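Side-chain contacts in pyruvate kinase (Toxoplasma gondii, PDB 3GG8), which catalyses the last step of glycolysis, transferring the phosphoryl group of phosphoenolpyruvate to ADP to yield pyruvate and ATP: residues V55-D59 with A60-V64; Q150-K153 with P154-I158; F292-Q295 with K296-I299; F355-I358 with T359-M363. One frame throughout, in Å; residues are numbered along the deposited sequence.

Contact 1. Residues V55-D59 with A60-V64; sequences VKMID and AGMNV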
ATOM      1  N   VAL C  55       7.041  20.400  43.970  1.00 33.65           N
ATOM      2  CA  VAL C  55       5.605  20.198  43.814  1.00 33.94           C
ATOM      3  C   VAL C  55       5.065  20.963  42.595  1.00 34.12           C
ATOM      4  O   VAL C  55       4.368  20.378  41.757  1.00 34.41           O
ATOM      5  CB  VAL C  55       4.838  20.573  45.094  1.00 33.87           C
ATOM      6  CG1 VAL C  55       3.347  20.687  44.813  1.00 33.79           C
ATOM      7  CG2 VAL C  55       5.101  19.544  46.171  1.00 33.16           C
ATOM      8  N   LYS C  56       5.414  22.249  42.482  1.00 33.88           N
ATOM      9  CA  LYS C  56       5.027  23.071  41.323  1.00 33.63           C
ATOM     10  C   LYS C  56       5.543  22.485  40.010  1.00 33.55           C
ATOM     11  O   LYS C  56       4.923  22.643  38.968  1.00 33.80           O
ATOM     12  CB  LYS C  56       5.536  24.497  41.480  1.00 33.58           C
ATOM     13  CG  LYS C  56       4.765  25.313  42.501  1.00 33.03           C
ATOM     14  CD  LYS C  56       5.325  26.709  42.653  1.00 31.79           C
ATOM     15  CE  LYS C  56       4.627  27.426  43.787  1.00 33.70           C
ATOM     16  NZ  LYS C  56       5.058  28.842  43.886  1.00 35.27           N
ATOM     17  N   MET C  57       6.676  21.800  40.077  1.00 33.16           N
ATOM     18  CA  MET C  57       7.252  21.150  38.911  1.00 33.09           C
ATOM     19  C   MET C  57       6.518  19.877  38.542  1.00 32.39           C
ATOM     20  O   MET C  57       6.370  19.585  37.364  1.00 32.10           O
ATOM     21  CB  MET C  57       8.738  20.893  39.117  1.00 32.79           C
ATOM     22  CG  MET C  57       9.537  22.158  38.925  1.00 34.01           C
ATOM     23  SD  MET C  57      11.202  22.025  39.524  1.00 34.53           S
ATOM     24  CE  MET C  57      11.961  20.953  38.323  1.00 33.69           C
ATOM     25  N   ILE C  58       6.043  19.133  39.541  1.00 32.00           N
ATOM     26  CA  ILE C  58       5.184  17.995  39.271  1.00 31.77           C
ATOM     27  C   ILE C  58       3.940  18.461  38.504  1.00 32.58           C
ATOM     28  O   ILE C  58       3.600  17.876  37.465  1.00 32.39           O
ATOM     29  CB  ILE C  58       4.745  17.264  40.549  1.00 31.87           C
ATOM     30  CG1 ILE C  58       5.937  16.607  41.247  1.00 30.69           C
ATOM     31  CG2 ILE C  58       3.638  16.236  40.224  1.00 31.43           C
ATOM     32  CD1 ILE C  58       5.627  16.111  42.639  1.00 31.25           C
ATOM     33  N   ASP C  59       3.265  19.498  39.012  1.00 32.98           N
ATOM     34  CA  ASP C  59       2.026  20.002  38.372  1.00 33.75           C
ATOM     35  C   ASP C  59       2.316  20.458  36.950  1.00 33.42           C
ATOM     36  O   ASP C  59       1.472  20.347  36.082  1.00 34.05           O
ATOM     37  CB  ASP C  59       1.380  21.158  39.163  1.00 33.36           C
ATOM     38  CG  ASP C  59       0.940  20.752  40.555  1.00 34.62           C
ATOM     39  OD1 ASP C  59       0.736  19.540  40.801  1.00 35.99           O
ATOM     40  OD2 ASP C  59       0.775  21.660  41.412  1.00 34.58           O
ATOM     41  N   ALA C  60       3.533  20.940  36.726  1.00 33.79           N
ATOM     42  CA  ALA C  60       3.936  21.497  35.439  1.00 33.66           C
ATOM     43  C   ALA C  60       4.238  20.442  34.375  1.00 33.95           C
ATOM     44  O   ALA C  60       4.241  20.750  33.178  1.00 34.21           O
ATOM     45  CB  ALA C  60       5.122  22.418  35.631  1.00 33.34           C
ATOM     46  N   GLY C  61       4.514  19.209  34.806  1.00 33.86           N
ATOM     47  CA  GLY C  61       4.858  18.121  33.887  1.00 33.19           C
ATOM     48  C   GLY C  61       6.088  17.276  34.196  1.00 32.81           C
ATOM     49  O   GLY C  61       6.440  16.398  33.406  1.00 33.03           O
ATOM     50  N   MET C  62       6.757  17.514  35.319  1.00 32.31           N
ATOM     51  CA  MET C  62       7.936  16.695  35.675  1.00 32.42           C
ATOM     52  C   MET C  62       7.542  15.233  35.925  1.00 32.59           C
ATOM     53  O   MET C  62       6.650  14.976  36.725  1.00 32.74           O
ATOM     54  CB  MET C  62       8.654  17.261  36.912  1.00 32.51           C
ATOM     55  CG  MET C  62       9.762  16.359  37.478  1.00 32.25           C
ATOM     56  SD  MET C  62      10.804  17.229  38.657  1.00 32.83           S
ATOM     57  CE  MET C  62       9.763  17.232  40.135  1.00 29.23           C
ATOM     58  N   ASN C  63       8.207  14.292  35.240  1.00 32.84           N
ATOM     59  CA  ASN C  63       7.983  12.862  35.437  1.00 32.36           C
ATOM     60  C   ASN C  63       9.205  12.145  35.988  1.00 33.04           C
ATOM     61  O   ASN C  63       9.095  11.085  36.609  1.00 32.11           O
ATOM     62  CB  ASN C  63       7.570  12.193  34.119  1.00 32.17           C
ATOM     63  CG  ASN C  63       6.461  12.931  33.404  1.00 31.86           C
ATOM     64  OD1 ASN C  63       6.658  13.410  32.288  1.00 30.77           O
ATOM     65  ND2 ASN C  63       5.277  13.010  34.029  1.00 30.58           N
ATOM     66  N   VAL C  64      10.384  12.707  35.726  1.00 33.68           N
ATOM     67  CA  VAL C  64      11.638  12.066  36.133  1.00 33.48           C
ATOM     68  C   VAL C  64      12.560  13.108  36.756  1.00 34.10           C
ATOM     69  O   VAL C  64      12.673  14.227  36.235  1.00 33.09           O
ATOM     70  CB  VAL C  64      12.370  11.390  34.932  1.00 33.63           C
ATOM     71  CG1 VAL C  64      13.671  10.700  35.384  1.00 32.02           C
ATOM     72  CG2 VAL C  64      11.427  10.393  34.174  1.00 33.74           C
TER
HETATM   73  O   HOH W   1       4.059  15.513  36.513  1.00 35.67           O
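The backbone turns out of a helix at Gly61: Met57 O takes Met62 N in a fairly straight bond of 2.9 Å (164° at the hydrogen), while Gly61 N bonds Ile58 O at 3.1 Å, coming in above the carbonyl plane. Ala60 N makes weak bonds back to Lys56 O and Met57 O. Gly61 completes a Schellman motif with a positive phi (131°) that glycine, lacking a side chain, adopts easily. Water 1 spans the turn, donating to Ile58 O and Met62 O. This is the alpha-to-beta turn of a beta-alpha-beta unit, where helix 51-60 gives way to barrel strand 62-68. Met62 reaches back to the helix it has just left: its CG lies opposite the backbone N (chi1 171°), and the bend at chi3 sets CE 3.9 Å from Met57 CB and 4.0 Å from Ile58 CG1. Met57 crosses it at a slant, CE lying 3.9 Å from Met62 SD. Flexible methionines suit this buried seam, and both also touch Cys42 of the neighbouring strand. The small Ala60 lets Val360 and Glu361 of helix 356-371 pack close, whereas Asp59 turns outward to a salt bridge with Arg91.

Contact 2. Residues Q150-K153 with P154-I158; sequences QSVK and PGNTI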
ATOM      1  N   GLN C 150      49.505   8.413  23.037  1.00 35.05           N
ATOM      2  CA  GLN C 150      49.275   7.074  22.502  1.00 35.50           C
ATOM      3  C   GLN C 150      47.810   6.860  22.060  1.00 35.93           C
ATOM      4  O   GLN C 150      47.384   5.733  21.812  1.00 36.63           O
ATOM      5  CB  GLN C 150      49.675   6.026  23.550  1.00 35.56           C
ATOM      6  CG  GLN C 150      51.203   5.927  23.818  1.00 35.55           C
ATOM      7  CD  GLN C 150      51.710   6.960  24.825  1.00 34.87           C
ATOM      8  OE1 GLN C 150      51.111   7.161  25.879  1.00 33.59           O
ATOM      9  NE2 GLN C 150      52.833   7.604  24.501  1.00 34.67           N
ATOM     10  N   SER C 151      47.045   7.942  21.965  1.00 35.54           N
ATOM     11  CA  SER C 151      45.645   7.865  21.564  1.00 35.41           C
ATOM     12  C   SER C 151      45.437   8.703  20.311  1.00 35.28           C
ATOM     13  O   SER C 151      44.709   8.334  19.388  1.00 35.08           O
ATOM     14  CB  SER C 151      44.741   8.377  22.693  1.00 35.31           C
ATOM     15  OG  SER C 151      44.988   7.680  23.909  1.00 35.35           O
ATOM     16  N   VAL C 152      46.114   9.837  20.306  1.00 35.53           N
ATOM     17  CA  VAL C 152      46.045  10.842  19.265  1.00 35.44           C
ATOM     18  C   VAL C 152      47.190  10.608  18.260  1.00 36.01           C
ATOM     19  O   VAL C 152      48.245  10.063  18.621  1.00 35.99           O
ATOM     20  CB  VAL C 152      46.025  12.252  19.963  1.00 35.46           C
ATOM     21  CG1 VAL C 152      47.225  13.086  19.640  1.00 34.42           C
ATOM     22  CG2 VAL C 152      44.708  12.973  19.739  1.00 34.15           C
ATOM     23  N   LYS C 153      46.954  10.953  16.993  1.00 36.43           N
ATOM     24  CA  LYS C 153      47.963  10.833  15.931  1.00 37.40           C
ATOM     25  C   LYS C 153      47.999  12.128  15.123  1.00 37.03           C
ATOM     26  O   LYS C 153      47.031  12.888  15.163  1.00 37.30           O
ATOM     27  CB  LYS C 153      47.654   9.649  14.998  1.00 37.58           C
ATOM     28  CG  LYS C 153      47.638   8.275  15.683  1.00 38.91           C
ATOM     29  CD  LYS C 153      47.652   7.129  14.671  1.00 39.52           C
ATOM     30  CE  LYS C 153      46.741   5.968  15.116  1.00 43.64           C
ATOM     31  NZ  LYS C 153      46.969   5.503  16.534  1.00 45.50           N
ATOM     32  N   PRO C 154      49.109  12.395  14.393  1.00 36.76           N
ATOM     33  CA  PRO C 154      49.153  13.574  13.515  1.00 36.38           C
ATOM     34  C   PRO C 154      47.894  13.702  12.643  1.00 36.23           C
ATOM     35  O   PRO C 154      47.481  12.736  12.004  1.00 36.24           O
ATOM     36  CB  PRO C 154      50.378  13.303  12.634  1.00 36.50           C
ATOM     37  CG  PRO C 154      51.291  12.492  13.502  1.00 36.11           C
ATOM     38  CD  PRO C 154      50.379  11.635  14.355  1.00 36.68           C
ATOM     39  N   GLY C 155      47.280  14.876  12.628  1.00 35.78           N
ATOM     40  CA  GLY C 155      46.104  15.086  11.794  1.00 35.88           C
ATOM     41  C   GLY C 155      44.828  15.090  12.603  1.00 35.85           C
ATOM     42  O   GLY C 155      43.832  15.704  12.192  1.00 36.24           O
ATOM     43  N   ASN C 156      44.867  14.408  13.752  1.00 35.57           N
ATOM     44  CA  ASN C 156      43.778  14.420  14.733  1.00 35.32           C
ATOM     45  C   ASN C 156      43.477  15.827  15.252  1.00 35.19           C
ATOM     46  O   ASN C 156      44.364  16.669  15.350  1.00 35.19           O
ATOM     47  CB  ASN C 156      44.107  13.530  15.942  1.00 35.19           C
ATOM     48  CG  ASN C 156      43.692  12.078  15.753  1.00 36.37           C
ATOM     49  OD1 ASN C 156      44.524  11.168  15.849  1.00 38.01           O
ATOM     50  ND2 ASN C 156      42.411  11.849  15.491  1.00 35.79           N
ATOM     51  N   THR C 157      42.224  16.058  15.619  1.00 34.77           N
ATOM     52  CA  THR C 157      41.826  17.321  16.209  1.00 34.79           C
ATOM     53  C   THR C 157      41.593  17.163  17.715  1.00 34.28           C
ATOM     54  O   THR C 157      40.990  16.183  18.149  1.00 34.36           O
ATOM     55  CB  THR C 157      40.567  17.867  15.502  1.00 34.71           C
ATOM     56  OG1 THR C 157      40.906  18.216  14.153  1.00 36.11           O
ATOM     57  CG2 THR C 157      40.031  19.092  16.216  1.00 34.97           C
ATOM     58  N   ILE C 158      42.098  18.108  18.505  1.00 34.10           N
ATOM     59  CA  ILE C 158      41.769  18.174  19.932  1.00 34.10           C
ATOM     60  C   ILE C 158      41.033  19.475  20.245  1.00 34.57           C
ATOM     61  O   ILE C 158      41.521  20.565  19.910  1.00 34.71           O
ATOM     62  CB  ILE C 158      43.020  18.090  20.853  1.00 33.91           C
ATOM     63  CG1 ILE C 158      43.804  16.803  20.636  1.00 33.86           C
ATOM     64  CG2 ILE C 158      42.619  18.208  22.326  1.00 34.22           C
ATOM     65  CD1 ILE C 158      45.174  16.842  21.312  1.00 32.86           C
TER
HETATM   66  O   HOH W   2      44.118   8.262  16.449  1.00 36.10           O
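Asn156 OD1 accepts from two groups: Lys153 N, at 2.7 Å, and water 2, at 3.0 Å. The amide N-H lies in the carbonyl plane of the side chain, on a lone pair, with 150° at the hydrogen. Water 2 also donates to Ser151 O, tying the preceding loop to the same oxygen. In return Asn156 N bonds Lys153 O at 3.0 Å, so backbone and side chain of one asparagine grip both polar backbone atoms of Lys153. The first torsion (chi1 -88°) points the carboxamide back at the Lys153 backbone; asparagine suits the place because its short side chain carries an acceptor just far enough to meet that N-H. Beside the polar pair, Val152 CG2 rests 3.9 Å from Asn156 CB and 4.0 Å from Ile158 CG1. Val152 and Ile158 also both touch Val169 of strand 165-172, so the loop residue and the strand residue share one apolar patch. Pro154, its phi restricted by the ring, and Gly155, with positive phi (104°), form the corners of a type II beta turn in the classic second and third positions, leading into the six-stranded mixed sheet of pyruvate kinase's small beta-rich domain.

Contact 3. Residues F292-Q295 with K296-I299; sequences FLAQ and KMMI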
ATOM      1  N   PHE C 292      22.789  16.184  14.046  1.00 36.68           N
ATOM      2  CA  PHE C 292      21.348  16.117  13.881  1.00 36.56           C
ATOM      3  C   PHE C 292      20.956  14.796  13.186  1.00 36.11           C
ATOM      4  O   PHE C 292      19.936  14.191  13.534  1.00 35.46           O
ATOM      5  CB  PHE C 292      20.835  17.346  13.141  1.00 37.33           C
ATOM      6  CG  PHE C 292      20.996  17.259  11.672  1.00 37.35           C
ATOM      7  CD1 PHE C 292      20.031  16.623  10.898  1.00 39.23           C
ATOM      8  CD2 PHE C 292      22.109  17.800  11.054  1.00 39.96           C
ATOM      9  CE1 PHE C 292      20.182  16.510   9.525  1.00 39.43           C
ATOM     10  CE2 PHE C 292      22.274  17.698   9.660  1.00 40.63           C
ATOM     11  CZ  PHE C 292      21.307  17.054   8.903  1.00 40.10           C
ATOM     12  N   LEU C 293      21.779  14.356  12.227  1.00 35.35           N
ATOM     13  CA  LEU C 293      21.624  13.040  11.582  1.00 35.20           C
ATOM     14  C   LEU C 293      21.718  11.884  12.595  1.00 34.93           C
ATOM     15  O   LEU C 293      20.832  11.020  12.653  1.00 34.75           O
ATOM     16  CB  LEU C 293      22.679  12.846  10.489  1.00 35.66           C
ATOM     17  CG  LEU C 293      22.505  13.551   9.148  1.00 36.71           C
ATOM     18  CD1 LEU C 293      23.771  13.395   8.316  1.00 37.62           C
ATOM     19  CD2 LEU C 293      21.291  13.020   8.369  1.00 37.75           C
ATOM     20  N   ALA C 294      22.788  11.887  13.394  1.00 34.40           N
ATOM     21  CA  ALA C 294      22.970  10.925  14.483  1.00 34.00           C
ATOM     22  C   ALA C 294      21.772  10.879  15.439  1.00 34.18           C
ATOM     23  O   ALA C 294      21.297   9.791  15.776  1.00 34.15           O
ATOM     24  CB  ALA C 294      24.261  11.211  15.243  1.00 33.10           C
ATOM     25  N   GLN C 295      21.275  12.042  15.865  1.00 34.55           N
ATOM     26  CA  GLN C 295      20.112  12.080  16.774  1.00 35.06           C
ATOM     27  C   GLN C 295      18.932  11.332  16.146  1.00 35.86           C
ATOM     28  O   GLN C 295      18.356  10.431  16.773  1.00 35.94           O
ATOM     29  CB  GLN C 295      19.695  13.525  17.103  1.00 35.11           C
ATOM     30  CG  GLN C 295      18.282  13.649  17.685  1.00 33.64           C
ATOM     31  CD  GLN C 295      17.946  15.043  18.142  1.00 34.13           C
ATOM     32  OE1 GLN C 295      18.798  15.751  18.691  1.00 34.29           O
ATOM     33  NE2 GLN C 295      16.692  15.453  17.934  1.00 29.52           N
ATOM     34  N   LYS C 296      18.597  11.718  14.911  1.00 36.03           N
ATOM     35  CA  LYS C 296      17.492  11.147  14.154  1.00 37.09           C
ATOM     36  C   LYS C 296      17.588   9.646  14.040  1.00 37.12           C
ATOM     37  O   LYS C 296      16.599   8.940  14.258  1.00 37.31           O
ATOM     38  CB  LYS C 296      17.461  11.719  12.733  1.00 36.66           C
ATOM     39  CG  LYS C 296      16.592  12.930  12.601  1.00 37.99           C
ATOM     40  CD  LYS C 296      16.468  13.396  11.124  1.00 38.67           C
ATOM     41  CE  LYS C 296      15.191  14.245  10.927  1.00 41.88           C
ATOM     42  NZ  LYS C 296      15.070  15.386  11.925  1.00 41.91           N
ATOM     43  N   MET C 297      18.781   9.186  13.665  1.00 37.04           N
ATOM     44  CA  MET C 297      19.096   7.773  13.512  1.00 37.27           C
ATOM     45  C   MET C 297      18.950   7.014  14.820  1.00 36.60           C
ATOM     46  O   MET C 297      18.394   5.926  14.831  1.00 36.56           O
ATOM     47  CB  MET C 297      20.508   7.606  12.914  1.00 37.71           C
ATOM     48  CG  MET C 297      21.148   6.192  12.950  0.50 38.87           C
ATOM     49  SD  MET C 297      22.322   5.839  14.306  0.50 42.76           S
ATOM     50  CE  MET C 297      23.636   7.026  14.058  0.50 42.13           C
ATOM     51  N   MET C 298      19.444   7.587  15.911  1.00 36.46           N
ATOM     52  CA  MET C 298      19.425   6.913  17.210  1.00 36.02           C
ATOM     53  C   MET C 298      18.025   6.844  17.811  1.00 35.96           C
ATOM     54  O   MET C 298      17.699   5.898  18.539  1.00 35.54           O
ATOM     55  CB  MET C 298      20.374   7.594  18.188  1.00 36.01           C
ATOM     56  CG  MET C 298      21.839   7.198  18.011  1.00 36.41           C
ATOM     57  SD  MET C 298      22.902   7.881  19.301  1.00 36.60           S
ATOM     58  CE  MET C 298      22.874   9.626  18.844  1.00 38.75           C
ATOM     59  N   ILE C 299      17.213   7.860  17.528  1.00 35.88           N
ATOM     60  CA  ILE C 299      15.833   7.899  18.007  1.00 35.91           C
ATOM     61  C   ILE C 299      15.037   6.847  17.228  1.00 35.91           C
ATOM     62  O   ILE C 299      14.297   6.060  17.817  1.00 36.35           O
ATOM     63  CB  ILE C 299      15.209   9.330  17.912  1.00 35.90           C
ATOM     64  CG1 ILE C 299      15.788  10.241  19.004  1.00 35.83           C
ATOM     65  CG2 ILE C 299      13.702   9.283  18.067  1.00 36.78           C
ATOM     66  CD1 ILE C 299      15.440  11.727  18.857  1.00 34.92           C
TER
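Gln295 and Ile299 run alongside each other in the same direction, with Gln295 CG 3.6 Å from Ile299 CD1. The glutamine leaves the helix with CG opposite its backbone N (chi1 163°) and stays extended, so its aliphatic stem runs along the isoleucine and the amide ends beside its CD1. There OE1 accepts from Arg279 and NE2 donates to Asp339, which satisfies both ends of a buried carboxamide. Ile299 is the apolar half of the pair: it touches Ile277 and Thr311 on two neighbouring strands, its branched side chain presenting methyls to both. The backbone bond from Ile299 N to Gln295 O, 2.9 Å, holds the two residues one turn apart.

Helix 288-305 is one of the helices that wrap the eight-stranded parallel barrel, and Gln295, Met298 and Ile299 turn to the strands. Met298 bends at chi3 (-70°), curling its CE back to 3.5 Å from Ala294 O and 4.2 Å from Ala294 CB. The small Ala294 admits this methyl, and both residues also touch Leu262. Met297 arrives at Ala294 by another route, bent at chi2 and chi3, its CE 4.0 Å from Ala294 CA; it also packs on Met21 of the second subunit. Phe292 and Leu293 face that subunit too, and Leu293 CG sits 3.6 Å above one face of the Phe292 ring, displaced toward the rim. Lys296 is both apolar and charged in its contacts: its side chain packs on Leu338 of the second subunit, and the bend at chi4 brings NZ into a salt bridge with Asp339, the same carboxylate that takes Gln295.

Contact 4. Residues F355-I358 with T359-M363; sequences FPVI and TVETM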
ATOM      1  N   PHE C 355      14.086  30.302  36.366  1.00 34.44           N
ATOM      2  CA  PHE C 355      12.686  29.970  36.099  1.00 34.23           C
ATOM      3  C   PHE C 355      12.454  28.451  35.973  1.00 33.76           C
ATOM      4  O   PHE C 355      11.992  27.979  34.936  1.00 32.79           O
ATOM      5  CB  PHE C 355      12.197  30.714  34.839  1.00 34.42           C
ATOM      6  CG  PHE C 355      12.448  32.200  34.875  1.00 35.08           C
ATOM      7  CD1 PHE C 355      11.543  33.065  35.518  1.00 35.33           C
ATOM      8  CD2 PHE C 355      13.595  32.742  34.282  1.00 34.31           C
ATOM      9  CE1 PHE C 355      11.776  34.458  35.563  1.00 33.91           C
ATOM     10  CE2 PHE C 355      13.832  34.135  34.310  1.00 34.98           C
ATOM     11  CZ  PHE C 355      12.921  34.991  34.958  1.00 34.56           C
ATOM     12  N   PRO C 356      12.772  27.678  37.037  1.00 33.33           N
ATOM     13  CA  PRO C 356      12.628  26.230  36.891  1.00 33.26           C
ATOM     14  C   PRO C 356      11.210  25.763  36.517  1.00 33.81           C
ATOM     15  O   PRO C 356      11.085  24.934  35.612  1.00 34.25           O
ATOM     16  CB  PRO C 356      13.054  25.669  38.259  1.00 33.21           C
ATOM     17  CG  PRO C 356      13.062  26.823  39.200  1.00 32.73           C
ATOM     18  CD  PRO C 356      13.278  28.058  38.368  1.00 33.09           C
ATOM     19  N   VAL C 357      10.166  26.265  37.187  1.00 33.23           N
ATOM     20  CA  VAL C 357       8.820  25.741  36.935  1.00 33.21           C
ATOM     21  C   VAL C 357       8.253  26.280  35.627  1.00 33.21           C
ATOM     22  O   VAL C 357       7.638  25.525  34.870  1.00 32.81           O
ATOM     23  CB  VAL C 357       7.809  25.836  38.152  1.00 32.91           C
ATOM     24  CG1 VAL C 357       8.497  26.248  39.439  1.00 32.08           C
ATOM     25  CG2 VAL C 357       6.634  26.733  37.835  1.00 33.80           C
ATOM     26  N   ILE C 358       8.497  27.568  35.353  1.00 33.60           N
ATOM     27  CA  ILE C 358       8.175  28.169  34.063  1.00 33.62           C
ATOM     28  C   ILE C 358       8.850  27.429  32.899  1.00 34.00           C
ATOM     29  O   ILE C 358       8.253  27.276  31.830  1.00 34.10           O
ATOM     30  CB  ILE C 358       8.460  29.706  34.040  1.00 33.99           C
ATOM     31  CG1 ILE C 358       7.442  30.430  34.931  1.00 34.04           C
ATOM     32  CG2 ILE C 358       8.390  30.258  32.614  1.00 32.31           C
ATOM     33  CD1 ILE C 358       7.472  31.957  34.860  1.00 34.30           C
ATOM     34  N   THR C 359      10.077  26.953  33.106  1.00 33.70           N
ATOM     35  CA  THR C 359      10.762  26.188  32.077  1.00 33.75           C
ATOM     36  C   THR C 359      10.048  24.845  31.839  1.00 34.02           C
ATOM     37  O   THR C 359       9.909  24.415  30.693  1.00 34.37           O
ATOM     38  CB  THR C 359      12.273  25.996  32.382  1.00 33.67           C
ATOM     39  OG1 THR C 359      12.869  27.267  32.679  1.00 32.63           O
ATOM     40  CG2 THR C 359      13.001  25.386  31.181  1.00 33.24           C
ATOM     41  N   VAL C 360       9.581  24.203  32.909  1.00 33.45           N
ATOM     42  CA  VAL C 360       8.872  22.925  32.770  1.00 33.42           C
ATOM     43  C   VAL C 360       7.530  23.095  32.061  1.00 33.48           C
ATOM     44  O   VAL C 360       7.162  22.273  31.222  1.00 33.60           O
ATOM     45  CB  VAL C 360       8.640  22.198  34.128  1.00 32.95           C
ATOM     46  CG1 VAL C 360       7.884  20.905  33.919  1.00 32.50           C
ATOM     47  CG2 VAL C 360       9.936  21.909  34.814  1.00 32.44           C
ATOM     48  N   GLU C 361       6.796  24.147  32.406  1.00 33.72           N
ATOM     49  CA  GLU C 361       5.533  24.455  31.725  1.00 34.27           C
ATOM     50  C   GLU C 361       5.760  24.729  30.239  1.00 34.18           C
ATOM     51  O   GLU C 361       4.954  24.329  29.397  1.00 34.88           O
ATOM     52  CB  GLU C 361       4.846  25.684  32.343  1.00 34.16           C
ATOM     53  CG  GLU C 361       4.735  25.687  33.861  1.00 35.36           C
ATOM     54  CD  GLU C 361       3.868  26.826  34.380  1.00 35.26           C
ATOM     55  OE1 GLU C 361       2.995  26.560  35.247  1.00 37.18           O
ATOM     56  OE2 GLU C 361       4.050  27.979  33.928  1.00 34.44           O
ATOM     57  N   THR C 362       6.838  25.437  29.932  1.00 34.13           N
ATOM     58  CA  THR C 362       7.161  25.833  28.561  1.00 34.47           C
ATOM     59  C   THR C 362       7.472  24.607  27.698  1.00 35.32           C
ATOM     60  O   THR C 362       6.984  24.491  26.565  1.00 36.11           O
ATOM     61  CB  THR C 362       8.316  26.868  28.542  1.00 34.08           C
ATOM     62  OG1 THR C 362       7.924  28.005  29.315  1.00 32.49           O
ATOM     63  CG2 THR C 362       8.674  27.308  27.131  1.00 33.31           C
ATOM     64  N   MET C 363       8.253  23.686  28.237  1.00 35.34           N
ATOM     65  CA  MET C 363       8.552  22.468  27.507  1.00 36.38           C
ATOM     66  C   MET C 363       7.329  21.589  27.315  1.00 35.57           C
ATOM     67  O   MET C 363       7.234  20.916  26.302  1.00 35.71           O
ATOM     68  CB  MET C 363       9.680  21.660  28.164  1.00 35.91           C
ATOM     69  CG  MET C 363      10.376  20.759  27.131  1.00 36.21           C
ATOM     70  SD  MET C 363      12.065  20.362  27.564  1.00 40.19           S
ATOM     71  CE  MET C 363      11.722  19.337  28.982  1.00 34.31           C
TER
HETATM   72  O   HOH W   3      15.261  28.445  34.451  1.00 35.68           O
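Thr359 OG1 donates to Phe355 O at 2.5 Å, and Thr359 N bonds the same oxygen at 2.8 Å, so one residue grips the N-cap carbonyl twice. The hydroxyl comes from above the carbonyl plane, 43° out of it, while the N-H is tilted less. Water 3 adds a further link, donating to Thr359 OG1 and accepting from Phe355 N.

One turn on, the pattern recurs. Thr362 OG1 lies 2.6 Å and Thr362 N 3.0 Å from Ile358 O, the two donors reaching it from opposite faces of its plane. In both threonines OG1 lies beside the backbone N and opposite the carbonyl carbon (chi1 -51° and -58°), which aims the hydroxyl back down the helix. Threonine suits these buried places because its hydroxyl is satisfied within the helix while the rest packs, both residues touching Met319.

Between them, Val360 sets CG2 3.3 Å from Pro356 O, and Glu361 lays CG 3.1 Å from Val357 O. Farther out, Val360 meets Leu346 and Cys42 of the barrel strands, while Val357 rests on Lys56 and Met57 of helix 51-60. Pro356 lacks an N-H, which costs nothing in the first turn, where N-H groups have no helical carbonyl partner. Doubly gripped carbonyls are typical of threonines in alpha-helices, here in a helix that follows the last strand of the alpha/beta barrel.

In the fold
Along the chain the four contacts come in series. Contacts 1, 3 and 4 belong to the eight-stranded alpha/beta barrel, whereas contact 2 lies in the separate six-stranded mixed sheet, its centre about 45 Å from that of contact 1. Contacts 1 and 4, far apart in sequence, have centres only about 9 Å apart and touch, with Ala60 CB 3.6 Å from Val360 CG1: helices that follow the first and last barrel strands meet where the barrel closes. Contact 3 lies across the chain's centre from contact 1, centres about 28 Å apart. Contacts 1 and 4 thus join the first and last parts of the barrel, while contact 3 lies at the interface with the second subunit.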